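Side-chain contacts in probable oxidoreductase (PDB 4B7C), which probably acts as an NADP(H)-dependent oxidoreductase of the medium-chain dehydrogenase/reductase superfamily, with a Rossmann-fold domain for the cofactor: residues S156-A161 with R188-E193; A170-C175 with E300-S305; G174-G179 with K212-K217; E205-G210 with L231-T236. One frame throughout, in Å; residues are numbered along the deposited sequence.

All four contacts lie in or at the edge of the Rossmann domain, but their chemistry does not simply follow depth. Interaction 1 is the buried one, without polar bonds across it: a leucine of helix 184-193 packs on an alanine methyl and on the backbone of the glycine-rich loop. Interaction 2 lies at the surface and joins the end of helix 161-172 to the segment after helix 287-299, through an arginine-to-carbonyl bond beside a small apolar touch. Interaction 3 is partly buried and the most polar across its interface, with an arginine gripping a helix end above valine packing. Interaction 4 is again a surface contact, but apolar; it shares helix 207-214 with interaction 3, and the Arg213-Glu205 salt bridge joins the two. Interactions 2 and 3 share Gly174 and Cys175.

Interaction 1: S156-A161 with R188-E193; sequences SGAAGA and RFLVEE
With CG anti to the carbonyl carbon (chi1 -68°) and the outer bond extended (chi2 175°), Leu190 reaches from helix 184-193 and lays its forked end against Ala158 and Ala159. The two methyls divide the work. CD1 of Leu190 meets CB of Ala158 at 3.7 Å, methyl against methyl, while CD2 of Leu190 presses close to the carbonyl O of Ala158 at 3.3 Å. The same CD2 also lies 4.0 Å from CA of Ala159, which makes the leucine a cover for the backbone of the loop as well as for the methyl of Ala158. Ala158 and Ala159 are the two central residues of a type I turn, closed by the bond from Gly160 N to Gly157 O at 2.9 Å; their small side chains allow the helix this close approach. The polar groups of the helix lie well away from the loop: Arg188 NH1 donates to Glu192 OE1 at 3.0 Å, and Glu193 joins the same salt-bridge network. The turn belongs to the glycine-rich loop between the first strand and first helix of the Rossmann fold, the part that in relatives runs beside the cofactor pyrophosphate. Ala158 is tied by backbone bonding to Ile180 of strand 176-181, Phe196 packs on both Ala158 and Leu190, and the loop passes from strand 152-155 into helix 161-172.

Interaction 2: A170-C175 with E300-S305; sequences ARLKGC and EGKLQS
Ahead of Lys302, the residue that receives both Arg171 and Leu172, Glu300 follows helix 287-299 in the chain and takes a salt bridge from its near neighbour: Lys302 NZ reaches Glu300 OE1 at 2.9 Å, nearly in line with the C-O bond. Gly301 follows with positive phi and turns the chain out of the helix in a Schellman motif. Lys302 then carries the contact. Its CB lies 3.8 Å from CD2 of Leu172, and the extended chain continues past this methyl, with CD of Lys302 at 4.1 Å from it, before leading off to Glu300. The carbonyl O of Lys302 accepts from Arg171 NH2 at 2.9 Å in an almost straight bond (171° at the hydrogen), at the edge of the guanidinium and in its plane. A bend at chi3 (45°) of an otherwise extended Arg171 chain turns the group to this oxygen. Beyond it, Leu303 packs inward on Met294 and Trp297, and Gln304 N bonds to Gln168 OE1. Gly174, like Gly301, ends its helix in a Schellman motif. The setting fits the two-domain layout of medium-chain dehydrogenases/reductases: from here the chain runs from the Rossmann domain to strand 307-311 in the mixed sheet of the other domain.

Interaction 3: G174-G179 with K212-K217; sequences GCRVVG and KRECPK
The carbonyl O of Glu214 is gripped side-on by two nitrogens of Arg176, NE at 2.8 Å and NH2 at 3.0 Å. The bonds join strand 176-181 of the Rossmann sheet to the last turn of helix 207-214, which makes the crossover from strand 198-201 to strand 219-224 over the face of the sheet. NE lies nearly on the line of the C=O bond, whereas NH2 comes in from a more lateral direction, slightly tilted from the carbonyl plane; both hydrogen bonds are bent at the hydrogen (149° and 137°), as expected when two donors share one acceptor. Arg176 is extended from CG to NE, and its chain crosses that of Glu214 at about a right angle. A bend at chi2 of Glu214 folds its carboxylate back so that OE1 meets Arg176 NH2 at 3.0 Å in a salt bridge, the two flat groups nearly parallel. OE2 of Glu214 has its own partner, Arg213 NE at 3.0 Å; the carboxylate is thus paired with two arginines, which would be expected to stabilise its negative charge. Arg213 is in turn bridged to Glu205. Below this polar layer the packing is apolar. Ile200 of the adjoining strand touches both Val178 and Glu214. Both methyls of Val178, CG1 and CG2, lie 3.9 Å from CB of Glu214, and CG2 of Val178 also sits 4.1 Å from SG of Cys215.

Interaction 4: E205-G210 with L231-T236; sequences EDLAAG and LDTVLT
Leu207 and Thr233 form the close part of this contact, two branched side chains that slide past one another in opposite directions. The methyl CG2 of Thr233 lies 3.9 Å from CG of Leu207, and CD2 of Leu207 comes alongside CB of Thr233 at 4.0 Å. Thr233 is turned with CG2 anti to its backbone N, which sends the methyl to the neighbouring helix, while its hydroxyl folds back beside the backbone (chi1 -57°) and bonds within its own helix to Glu229 O. The leucine therefore meets the methyl and CB of Thr233, not its hydroxyl. On the sheet side the pair is backed by Ile180 and Ile200, both of which touch Leu207; Val234 packs on Ile180 as well.

Toward the solvent the fit becomes looser. Ala208 makes a slighter contact, its CB 4.4 Å from CG2 of Thr233. The polar groups here bond within their own segments: Asp206, at the N-cap of helix 207-214, accepts from Ala209 N through OD2 at 3.0 Å, and Thr233 O receives two donors from Thr236, OG1 at 2.6 Å and the backbone N at 3.2 Å. The middle of the contact is made by Leu207, Ala208 and the methyl of Thr233. On another side of helix 228-235, Leu231 packs on Tyr265 of the second subunit. Helices side by side on one face of a parallel sheet, each connecting strands consecutive in the chain, are characteristic of the doubly wound Rossmann fold.

Interaction 1: S156-A161 with R188-E193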
loop_
_atom_site.group_PDB
_atom_site.type_symbol
_atom_site.label_atom_id
_atom_site.label_comp_id
_atom_site.label_asym_id
_atom_site.label_seq_id
_atom_site.Cartn_x
_atom_site.Cartn_y
_atom_site.Cartn_z
ATOM N N SER B 156 -11.583 11.385 -2.333
ATOM C CA SER B 156 -11.781 11.463 -3.786
ATOM C C SER B 156 -13.168 10.932 -4.162
ATOM O O SER B 156 -13.791 10.196 -3.396
ATOM C CB SER B 156 -10.690 10.716 -4.550
ATOM O OG SER B 156 -10.787 9.318 -4.366
ATOM N N GLY B 157 -13.637 11.302 -5.356
ATOM C CA GLY B 157 -15.017 11.032 -5.775
ATOM C C GLY B 157 -15.994 11.485 -4.697
ATOM O O GLY B 157 -16.984 10.814 -4.410
ATOM N N ALA B 158 -15.705 12.641 -4.117
ATOM C CA ALA B 158 -16.327 13.077 -2.873
ATOM C C ALA B 158 -17.829 13.375 -2.984
ATOM O O ALA B 158 -18.541 13.335 -1.975
ATOM C CB ALA B 158 -15.588 14.277 -2.314
ATOM N N ALA B 159 -18.297 13.669 -4.195
ATOM C CA ALA B 159 -19.720 13.942 -4.435
ATOM C C ALA B 159 -20.480 12.663 -4.743
ATOM O O ALA B 159 -21.702 12.661 -4.793
ATOM C CB ALA B 159 -19.903 14.931 -5.579
ATOM N N GLY B 160 -19.750 11.581 -4.974
ATOM C CA GLY B 160 -20.369 10.279 -5.193
ATOM C C GLY B 160 -21.009 9.719 -3.937
ATOM O O GLY B 160 -20.863 10.259 -2.842
ATOM N N ALA B 161 -21.736 8.624 -4.110
ATOM C CA ALA B 161 -22.494 7.991 -3.021
ATOM C C ALA B 161 -21.626 7.516 -1.859
ATOM O O ALA B 161 -21.982 7.655 -0.690
ATOM C CB ALA B 161 -23.250 6.805 -3.595
ATOM N N ARG B 188 -19.447 23.069 -4.281
ATOM C CA ARG B 188 -20.319 23.922 -3.457
ATOM C C ARG B 188 -21.207 23.075 -2.565
ATOM O O ARG B 188 -21.327 23.319 -1.366
ATOM C CB ARG B 188 -21.203 24.796 -4.351
ATOM C CG ARG B 188 -22.054 25.840 -3.625
ATOM C CD ARG B 188 -23.404 26.123 -4.306
ATOM N NE ARG B 188 -24.334 24.995 -4.454
ATOM C CZ ARG B 188 -25.164 24.544 -3.511
ATOM N NH1 ARG B 188 -25.176 25.084 -2.298
ATOM N NH2 ARG B 188 -25.973 23.524 -3.778
ATOM N N PHE B 189 -21.823 22.071 -3.173
ATOM C CA PHE B 189 -22.693 21.134 -2.449
ATOM C C PHE B 189 -21.971 20.476 -1.267
ATOM O O PHE B 189 -22.496 20.412 -0.154
ATOM C CB PHE B 189 -23.223 20.069 -3.416
ATOM C CG PHE B 189 -24.056 19.017 -2.755
ATOM C CD1 PHE B 189 -25.368 19.287 -2.368
ATOM C CD2 PHE B 189 -23.531 17.762 -2.509
ATOM C CE1 PHE B 189 -26.141 18.317 -1.750
ATOM C CE2 PHE B 189 -24.296 16.795 -1.894
ATOM C CZ PHE B 189 -25.596 17.071 -1.509
ATOM N N LEU B 190 -20.750 20.012 -1.511
ATOM C CA LEU B 190 -19.943 19.371 -0.465
ATOM C C LEU B 190 -19.732 20.273 0.744
ATOM O O LEU B 190 -19.890 19.850 1.890
ATOM C CB LEU B 190 -18.578 18.936 -1.018
ATOM C CG LEU B 190 -18.574 17.798 -2.042
ATOM C CD1 LEU B 190 -17.166 17.571 -2.590
ATOM C CD2 LEU B 190 -19.144 16.524 -1.437
ATOM N N VAL B 191 -19.359 21.518 0.481
ATOM C CA VAL B 191 -19.037 22.459 1.555
ATOM C C VAL B 191 -20.296 23.015 2.215
ATOM O O VAL B 191 -20.448 22.947 3.435
ATOM C CB VAL B 191 -18.180 23.631 1.034
ATOM C CG1 VAL B 191 -17.977 24.677 2.129
ATOM C CG2 VAL B 191 -16.845 23.119 0.515
ATOM N N GLU B 192 -21.207 23.536 1.401
ATOM C CA GLU B 192 -22.378 24.265 1.923
ATOM C C GLU B 192 -23.482 23.358 2.470
ATOM O O GLU B 192 -24.135 23.702 3.451
ATOM C CB GLU B 192 -22.954 25.220 0.867
ATOM C CG GLU B 192 -22.041 26.400 0.565
ATOM C CD GLU B 192 -22.578 27.354 -0.481
ATOM O OE1 GLU B 192 -23.790 27.294 -0.787
ATOM O OE2 GLU B 192 -21.775 28.179 -0.973
ATOM N N GLU B 193 -23.691 22.210 1.832
ATOM C CA GLU B 193 -24.756 21.280 2.250
ATOM C C GLU B 193 -24.265 20.156 3.163
ATOM O O GLU B 193 -24.901 19.853 4.169
ATOM C CB GLU B 193 -25.466 20.671 1.035
ATOM C CG GLU B 193 -26.072 21.688 0.082
ATOM C CD GLU B 193 -26.987 22.680 0.783
ATOM O OE1 GLU B 193 -27.860 22.243 1.562
ATOM O OE2 GLU B 193 -26.821 23.899 0.568
#

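Interaction 2: A170-C175 with E300-S305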
loop_
_atom_site.group_PDB
_atom_site.type_symbol
_atom_site.label_atom_id
_atom_site.label_comp_id
_atom_site.label_asym_id
_atom_site.label_seq_id
_atom_site.Cartn_x
_atom_site.Cartn_y
_atom_site.Cartn_z
ATOM N N ALA B 170 -16.441 11.350 8.626
ATOM C CA ALA B 170 -15.163 11.933 9.043
ATOM C C ALA B 170 -15.362 13.238 9.828
ATOM O O ALA B 170 -14.700 13.467 10.845
ATOM C CB ALA B 170 -14.286 12.181 7.826
ATOM N N ARG B 171 -16.293 14.069 9.362
ATOM C CA ARG B 171 -16.654 15.315 10.074
ATOM C C ARG B 171 -17.136 14.996 11.480
ATOM O O ARG B 171 -16.721 15.624 12.452
ATOM C CB ARG B 171 -17.733 16.111 9.312
ATOM C CG ARG B 171 -18.285 17.322 10.082
ATOM C CD ARG B 171 -19.318 18.145 9.308
ATOM N NE ARG B 171 -20.310 17.310 8.630
ATOM C CZ ARG B 171 -21.356 16.734 9.221
ATOM N NH1 ARG B 171 -21.585 16.894 10.523
ATOM N NH2 ARG B 171 -22.186 15.989 8.498
ATOM N N LEU B 172 -17.995 13.987 11.587
ATOM C CA LEU B 172 -18.537 13.565 12.883
ATOM C C LEU B 172 -17.473 13.053 13.849
ATOM O O LEU B 172 -17.673 13.081 15.060
ATOM C CB LEU B 172 -19.604 12.486 12.702
ATOM C CG LEU B 172 -20.881 12.960 12.016
ATOM C CD1 LEU B 172 -21.817 11.781 11.766
ATOM C CD2 LEU B 172 -21.544 14.024 12.882
ATOM N N LYS B 173 -16.354 12.567 13.311
ATOM C CA LYS B 173 -15.251 12.070 14.138
ATOM C C LYS B 173 -14.259 13.169 14.527
ATOM O O LYS B 173 -13.248 12.909 15.190
ATOM C CB LYS B 173 -14.516 10.930 13.427
ATOM C CG LYS B 173 -15.377 9.698 13.171
ATOM C CD LYS B 173 -15.892 9.072 14.456
ATOM C CE LYS B 173 -16.840 7.926 14.165
ATOM N NZ LYS B 173 -17.397 7.375 15.427
ATOM N N GLY B 174 -14.555 14.393 14.115
ATOM C CA GLY B 174 -13.769 15.558 14.519
ATOM C C GLY B 174 -12.617 15.857 13.581
ATOM O O GLY B 174 -11.684 16.583 13.932
ATOM N N CYS B 175 -12.701 15.329 12.366
ATOM C CA CYS B 175 -11.646 15.511 11.385
ATOM C C CYS B 175 -11.842 16.763 10.566
ATOM O O CYS B 175 -12.954 17.254 10.399
ATOM C CB CYS B 175 -11.579 14.319 10.424
ATOM S SG CYS B 175 -11.394 12.736 11.270
ATOM N N GLU B 300 -30.918 11.868 13.450
ATOM C CA GLU B 300 -30.509 13.054 14.205
ATOM C C GLU B 300 -30.123 14.235 13.302
ATOM O O GLU B 300 -29.869 15.329 13.788
ATOM C CB GLU B 300 -29.344 12.719 15.139
ATOM C CG GLU B 300 -29.738 11.812 16.296
ATOM C CD GLU B 300 -28.550 11.317 17.106
ATOM O OE1 GLU B 300 -27.424 11.765 16.839
ATOM O OE2 GLU B 300 -28.737 10.487 18.019
ATOM N N GLY B 301 -30.096 14.013 11.992
ATOM C CA GLY B 301 -29.722 15.054 11.032
ATOM C C GLY B 301 -28.226 15.331 10.974
ATOM O O GLY B 301 -27.800 16.330 10.393
ATOM N N LYS B 302 -27.433 14.450 11.580
ATOM C CA LYS B 302 -25.974 14.584 11.589
ATOM C C LYS B 302 -25.368 14.154 10.260
ATOM O O LYS B 302 -24.272 14.563 9.909
ATOM C CB LYS B 302 -25.353 13.758 12.708
ATOM C CG LYS B 302 -25.590 14.316 14.099
ATOM C CD LYS B 302 -24.941 13.451 15.168
ATOM C CE LYS B 302 -25.210 13.992 16.558
ATOM N NZ LYS B 302 -24.880 12.961 17.577
ATOM N N LEU B 303 -26.105 13.341 9.519
ATOM C CA LEU B 303 -25.676 12.864 8.211
ATOM C C LEU B 303 -26.844 12.911 7.216
ATOM O O LEU B 303 -27.963 12.574 7.570
ATOM C CB LEU B 303 -25.148 11.430 8.335
ATOM C CG LEU B 303 -24.339 10.878 7.161
ATOM C CD1 LEU B 303 -23.245 9.961 7.698
ATOM C CD2 LEU B 303 -25.247 10.151 6.180
ATOM N N GLN B 304 -26.557 13.320 5.983
ATOM C CA GLN B 304 -27.558 13.427 4.905
ATOM C C GLN B 304 -27.310 12.442 3.782
ATOM O O GLN B 304 -26.159 12.190 3.445
ATOM C CB GLN B 304 -27.512 14.822 4.266
ATOM C CG GLN B 304 -28.033 15.950 5.130
ATOM C CD GLN B 304 -27.765 17.305 4.512
ATOM O OE1 GLN B 304 -27.347 18.218 5.202
ATOM N NE2 GLN B 304 -27.992 17.433 3.211
ATOM N N SER B 305 -28.389 11.959 3.158
ATOM C CA SER B 305 -28.296 11.055 2.023
ATOM C C SER B 305 -29.157 11.501 0.847
ATOM O O SER B 305 -30.365 11.679 0.974
ATOM C CB SER B 305 -28.712 9.640 2.434
ATOM O OG SER B 305 -28.476 8.717 1.379
#

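Interaction 3: G174-G179 with K212-K217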
loop_
_atom_site.group_PDB
_atom_site.type_symbol
_atom_site.label_atom_id
_atom_site.label_comp_id
_atom_site.label_asym_id
_atom_site.label_seq_id
_atom_site.Cartn_x
_atom_site.Cartn_y
_atom_site.Cartn_z
ATOM N N GLY B 174 -14.555 14.393 14.115
ATOM C CA GLY B 174 -13.769 15.558 14.519
ATOM C C GLY B 174 -12.617 15.857 13.581
ATOM O O GLY B 174 -11.684 16.583 13.932
ATOM N N CYS B 175 -12.701 15.329 12.366
ATOM C CA CYS B 175 -11.646 15.511 11.385
ATOM C C CYS B 175 -11.842 16.763 10.566
ATOM O O CYS B 175 -12.954 17.254 10.399
ATOM C CB CYS B 175 -11.579 14.319 10.424
ATOM S SG CYS B 175 -11.394 12.736 11.270
ATOM N N ARG B 176 -10.735 17.267 10.041
ATOM C CA ARG B 176 -10.782 18.226 8.957
ATOM C C ARG B 176 -11.019 17.441 7.679
ATOM O O ARG B 176 -10.254 16.538 7.341
ATOM C CB ARG B 176 -9.487 19.037 8.869
ATOM C CG ARG B 176 -9.465 19.980 7.683
ATOM C CD ARG B 176 -8.245 20.889 7.624
ATOM N NE ARG B 176 -8.339 21.667 6.388
ATOM C CZ ARG B 176 -9.097 22.753 6.220
ATOM N NH1 ARG B 176 -9.816 23.257 7.221
ATOM N NH2 ARG B 176 -9.125 23.350 5.033
ATOM N N VAL B 177 -12.069 17.807 6.950
ATOM C CA VAL B 177 -12.515 17.038 5.797
ATOM C C VAL B 177 -12.444 17.830 4.495
ATOM O O VAL B 177 -13.129 18.844 4.321
ATOM C CB VAL B 177 -13.955 16.531 5.988
ATOM C CG1 VAL B 177 -14.333 15.584 4.864
ATOM C CG2 VAL B 177 -14.106 15.864 7.341
ATOM N N VAL B 178 -11.639 17.323 3.567
ATOM C CA VAL B 178 -11.444 17.949 2.269
ATOM C C VAL B 178 -11.853 17.003 1.157
ATOM O O VAL B 178 -11.340 15.881 1.030
ATOM C CB VAL B 178 -9.982 18.409 2.068
ATOM C CG1 VAL B 178 -9.780 18.989 0.677
ATOM C CG2 VAL B 178 -9.611 19.444 3.117
ATOM N N GLY B 179 -12.770 17.476 0.329
ATOM C CA GLY B 179 -13.266 16.703 -0.802
ATOM C C GLY B 179 -12.586 17.065 -2.100
ATOM O O GLY B 179 -12.173 18.207 -2.302
ATOM N N LYS B 212 -2.376 22.184 -1.210
ATOM C CA LYS B 212 -1.513 23.106 -0.447
ATOM C C LYS B 212 -2.347 24.034 0.407
ATOM O O LYS B 212 -2.065 24.229 1.582
ATOM C CB LYS B 212 -0.614 23.926 -1.387
ATOM C CG LYS B 212 0.269 24.994 -0.744
ATOM C CD LYS B 212 0.995 25.834 -1.829
ATOM C CE LYS B 212 0.180 27.027 -2.278
ATOM N NZ LYS B 212 0.630 27.532 -3.609
ATOM N N ARG B 213 -3.383 24.592 -0.199
ATOM C CA ARG B 213 -4.275 25.513 0.502
ATOM C C ARG B 213 -5.120 24.807 1.560
ATOM O O ARG B 213 -5.196 25.245 2.710
ATOM C CB ARG B 213 -5.193 26.213 -0.498
ATOM C CG ARG B 213 -6.214 27.133 0.157
ATOM C CD ARG B 213 -7.171 27.747 -0.850
ATOM N NE ARG B 213 -8.104 26.768 -1.415
ATOM C CZ ARG B 213 -8.040 26.266 -2.648
ATOM N NH1 ARG B 213 -7.080 26.632 -3.493
ATOM N NH2 ARG B 213 -8.947 25.386 -3.047
ATOM N N GLU B 214 -5.749 23.707 1.158
ATOM C CA GLU B 214 -6.742 23.031 2.003
ATOM C C GLU B 214 -6.157 22.085 3.058
ATOM O O GLU B 214 -6.816 21.792 4.056
ATOM C CB GLU B 214 -7.747 22.259 1.146
ATOM C CG GLU B 214 -8.604 23.129 0.231
ATOM C CD GLU B 214 -9.516 24.094 0.976
ATOM O OE1 GLU B 214 -9.877 23.828 2.145
ATOM O OE2 GLU B 214 -9.868 25.129 0.378
ATOM N N CYS B 215 -4.941 21.599 2.826
ATOM C CA CYS B 215 -4.301 20.615 3.725
ATOM C C CYS B 215 -2.921 21.066 4.190
ATOM O O CYS B 215 -1.919 20.404 3.909
ATOM C CB CYS B 215 -4.177 19.246 3.046
ATOM S SG CYS B 215 -5.657 18.688 2.213
ATOM N N PRO B 216 -2.869 22.168 4.955
ATOM C CA PRO B 216 -1.581 22.744 5.337
ATOM C C PRO B 216 -0.691 21.821 6.179
ATOM O O PRO B 216 0.533 21.949 6.134
ATOM C CB PRO B 216 -1.984 23.986 6.142
ATOM C CG PRO B 216 -3.320 23.652 6.710
ATOM C CD PRO B 216 -3.994 22.797 5.673
ATOM N N LYS B 217 -1.303 20.920 6.946
ATOM C CA LYS B 217 -0.553 19.972 7.790
ATOM C C LYS B 217 -0.462 18.564 7.183
ATOM O O LYS B 217 -0.215 17.585 7.879
ATOM C CB LYS B 217 -1.162 19.913 9.198
ATOM C CG LYS B 217 -0.955 21.212 9.978
ATOM C CD LYS B 217 -1.299 21.156 11.430
ATOM C CE LYS B 217 -0.579 22.130 12.361
ATOM N NZ LYS B 217 -1.064 21.995 13.759
#

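Interaction 4: E205-G210 with L231-T236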
loop_
_atom_site.group_PDB
_atom_site.type_symbol
_atom_site.label_atom_id
_atom_site.label_comp_id
_atom_site.label_asym_id
_atom_site.label_seq_id
_atom_site.Cartn_x
_atom_site.Cartn_y
_atom_site.Cartn_z
ATOM N N GLU B 205 -9.256 23.804 -11.325
ATOM C CA GLU B 205 -8.220 24.285 -10.427
ATOM C C GLU B 205 -7.105 23.249 -10.310
ATOM O O GLU B 205 -7.362 22.054 -10.393
ATOM C CB GLU B 205 -8.852 24.600 -9.074
ATOM C CG GLU B 205 -7.878 24.835 -7.949
ATOM C CD GLU B 205 -8.575 24.976 -6.608
ATOM O OE1 GLU B 205 -9.730 24.515 -6.430
ATOM O OE2 GLU B 205 -7.966 25.566 -5.711
ATOM N N ASP B 206 -5.868 23.707 -10.148
ATOM C CA ASP B 206 -4.745 22.778 -9.984
ATOM C C ASP B 206 -4.862 22.046 -8.646
ATOM O O ASP B 206 -4.951 22.675 -7.588
ATOM C CB ASP B 206 -3.400 23.502 -10.068
ATOM C CG ASP B 206 -2.213 22.555 -9.884
ATOM O OD1 ASP B 206 -1.961 21.717 -10.780
ATOM O OD2 ASP B 206 -1.535 22.656 -8.835
ATOM N N LEU B 207 -4.844 20.717 -8.701
ATOM C CA LEU B 207 -5.055 19.878 -7.506
ATOM C C LEU B 207 -3.990 20.104 -6.437
ATOM O O LEU B 207 -4.309 20.301 -5.267
ATOM C CB LEU B 207 -5.112 18.392 -7.881
ATOM C CG LEU B 207 -5.350 17.435 -6.689
ATOM C CD1 LEU B 207 -6.404 17.903 -5.681
ATOM C CD2 LEU B 207 -5.699 16.050 -7.211
ATOM N N ALA B 208 -2.725 20.094 -6.853
ATOM C CA ALA B 208 -1.597 20.343 -5.938
ATOM C C ALA B 208 -1.736 21.668 -5.183
ATOM O O ALA B 208 -1.545 21.727 -3.962
ATOM C CB ALA B 208 -0.275 20.303 -6.689
ATOM N N ALA B 209 -2.071 22.726 -5.918
ATOM C CA ALA B 209 -2.311 24.051 -5.325
ATOM C C ALA B 209 -3.482 24.004 -4.341
ATOM O O ALA B 209 -3.421 24.555 -3.231
ATOM C CB ALA B 209 -2.584 25.083 -6.414
ATOM N N GLY B 210 -4.546 23.329 -4.755
ATOM C CA GLY B 210 -5.716 23.144 -3.895
ATOM C C GLY B 210 -5.358 22.418 -2.603
ATOM O O GLY B 210 -5.768 22.822 -1.510
ATOM N N LEU B 231 -5.030 10.165 -7.238
ATOM C CA LEU B 231 -4.332 9.367 -6.219
ATOM C C LEU B 231 -2.840 9.702 -6.203
ATOM O O LEU B 231 -2.246 9.935 -5.146
ATOM C CB LEU B 231 -4.523 7.869 -6.490
ATOM C CG LEU B 231 -3.597 6.896 -5.745
ATOM C CD1 LEU B 231 -3.749 7.025 -4.248
ATOM C CD2 LEU B 231 -3.878 5.480 -6.225
ATOM N N ASP B 232 -2.258 9.744 -7.389
ATOM C CA ASP B 232 -0.814 9.988 -7.525
ATOM C C ASP B 232 -0.418 11.351 -6.960
ATOM O O ASP B 232 0.616 11.481 -6.313
ATOM C CB ASP B 232 -0.383 9.876 -8.984
ATOM C CG ASP B 232 0.988 9.226 -9.145
ATOM O OD1 ASP B 232 1.597 8.829 -8.126
ATOM O OD2 ASP B 232 1.448 9.112 -10.303
ATOM N N THR B 233 -1.265 12.357 -7.187
ATOM C CA THR B 233 -1.022 13.704 -6.666
ATOM C C THR B 233 -1.218 13.768 -5.163
ATOM O O THR B 233 -0.454 14.416 -4.447
ATOM C CB THR B 233 -1.936 14.748 -7.345
ATOM O OG1 THR B 233 -1.726 14.710 -8.759
ATOM C CG2 THR B 233 -1.633 16.151 -6.835
ATOM N N VAL B 234 -2.244 13.092 -4.668
ATOM C CA VAL B 234 -2.498 13.053 -3.231
ATOM C C VAL B 234 -1.324 12.426 -2.469
ATOM O O VAL B 234 -0.971 12.861 -1.371
ATOM C CB VAL B 234 -3.813 12.302 -2.932
ATOM C CG1 VAL B 234 -3.970 12.081 -1.439
ATOM C CG2 VAL B 234 -4.991 13.083 -3.505
ATOM N N LEU B 235 -0.727 11.404 -3.068
ATOM C CA LEU B 235 0.444 10.715 -2.479
ATOM C C LEU B 235 1.609 11.655 -2.172
ATOM O O LEU B 235 2.342 11.438 -1.213
ATOM C CB LEU B 235 0.933 9.594 -3.403
ATOM C CG LEU B 235 0.169 8.267 -3.267
ATOM C CD1 LEU B 235 0.369 7.359 -4.461
ATOM C CD2 LEU B 235 0.590 7.568 -1.981
ATOM N N THR B 236 1.761 12.720 -2.958
ATOM C CA THR B 236 2.831 13.706 -2.706
ATOM C C THR B 236 2.601 14.523 -1.432
ATOM O O THR B 236 3.522 15.178 -0.942
ATOM C CB THR B 236 3.016 14.680 -3.885
ATOM O OG1 THR B 236 1.876 15.545 -3.997
ATOM C CG2 THR B 236 3.195 13.905 -5.177
#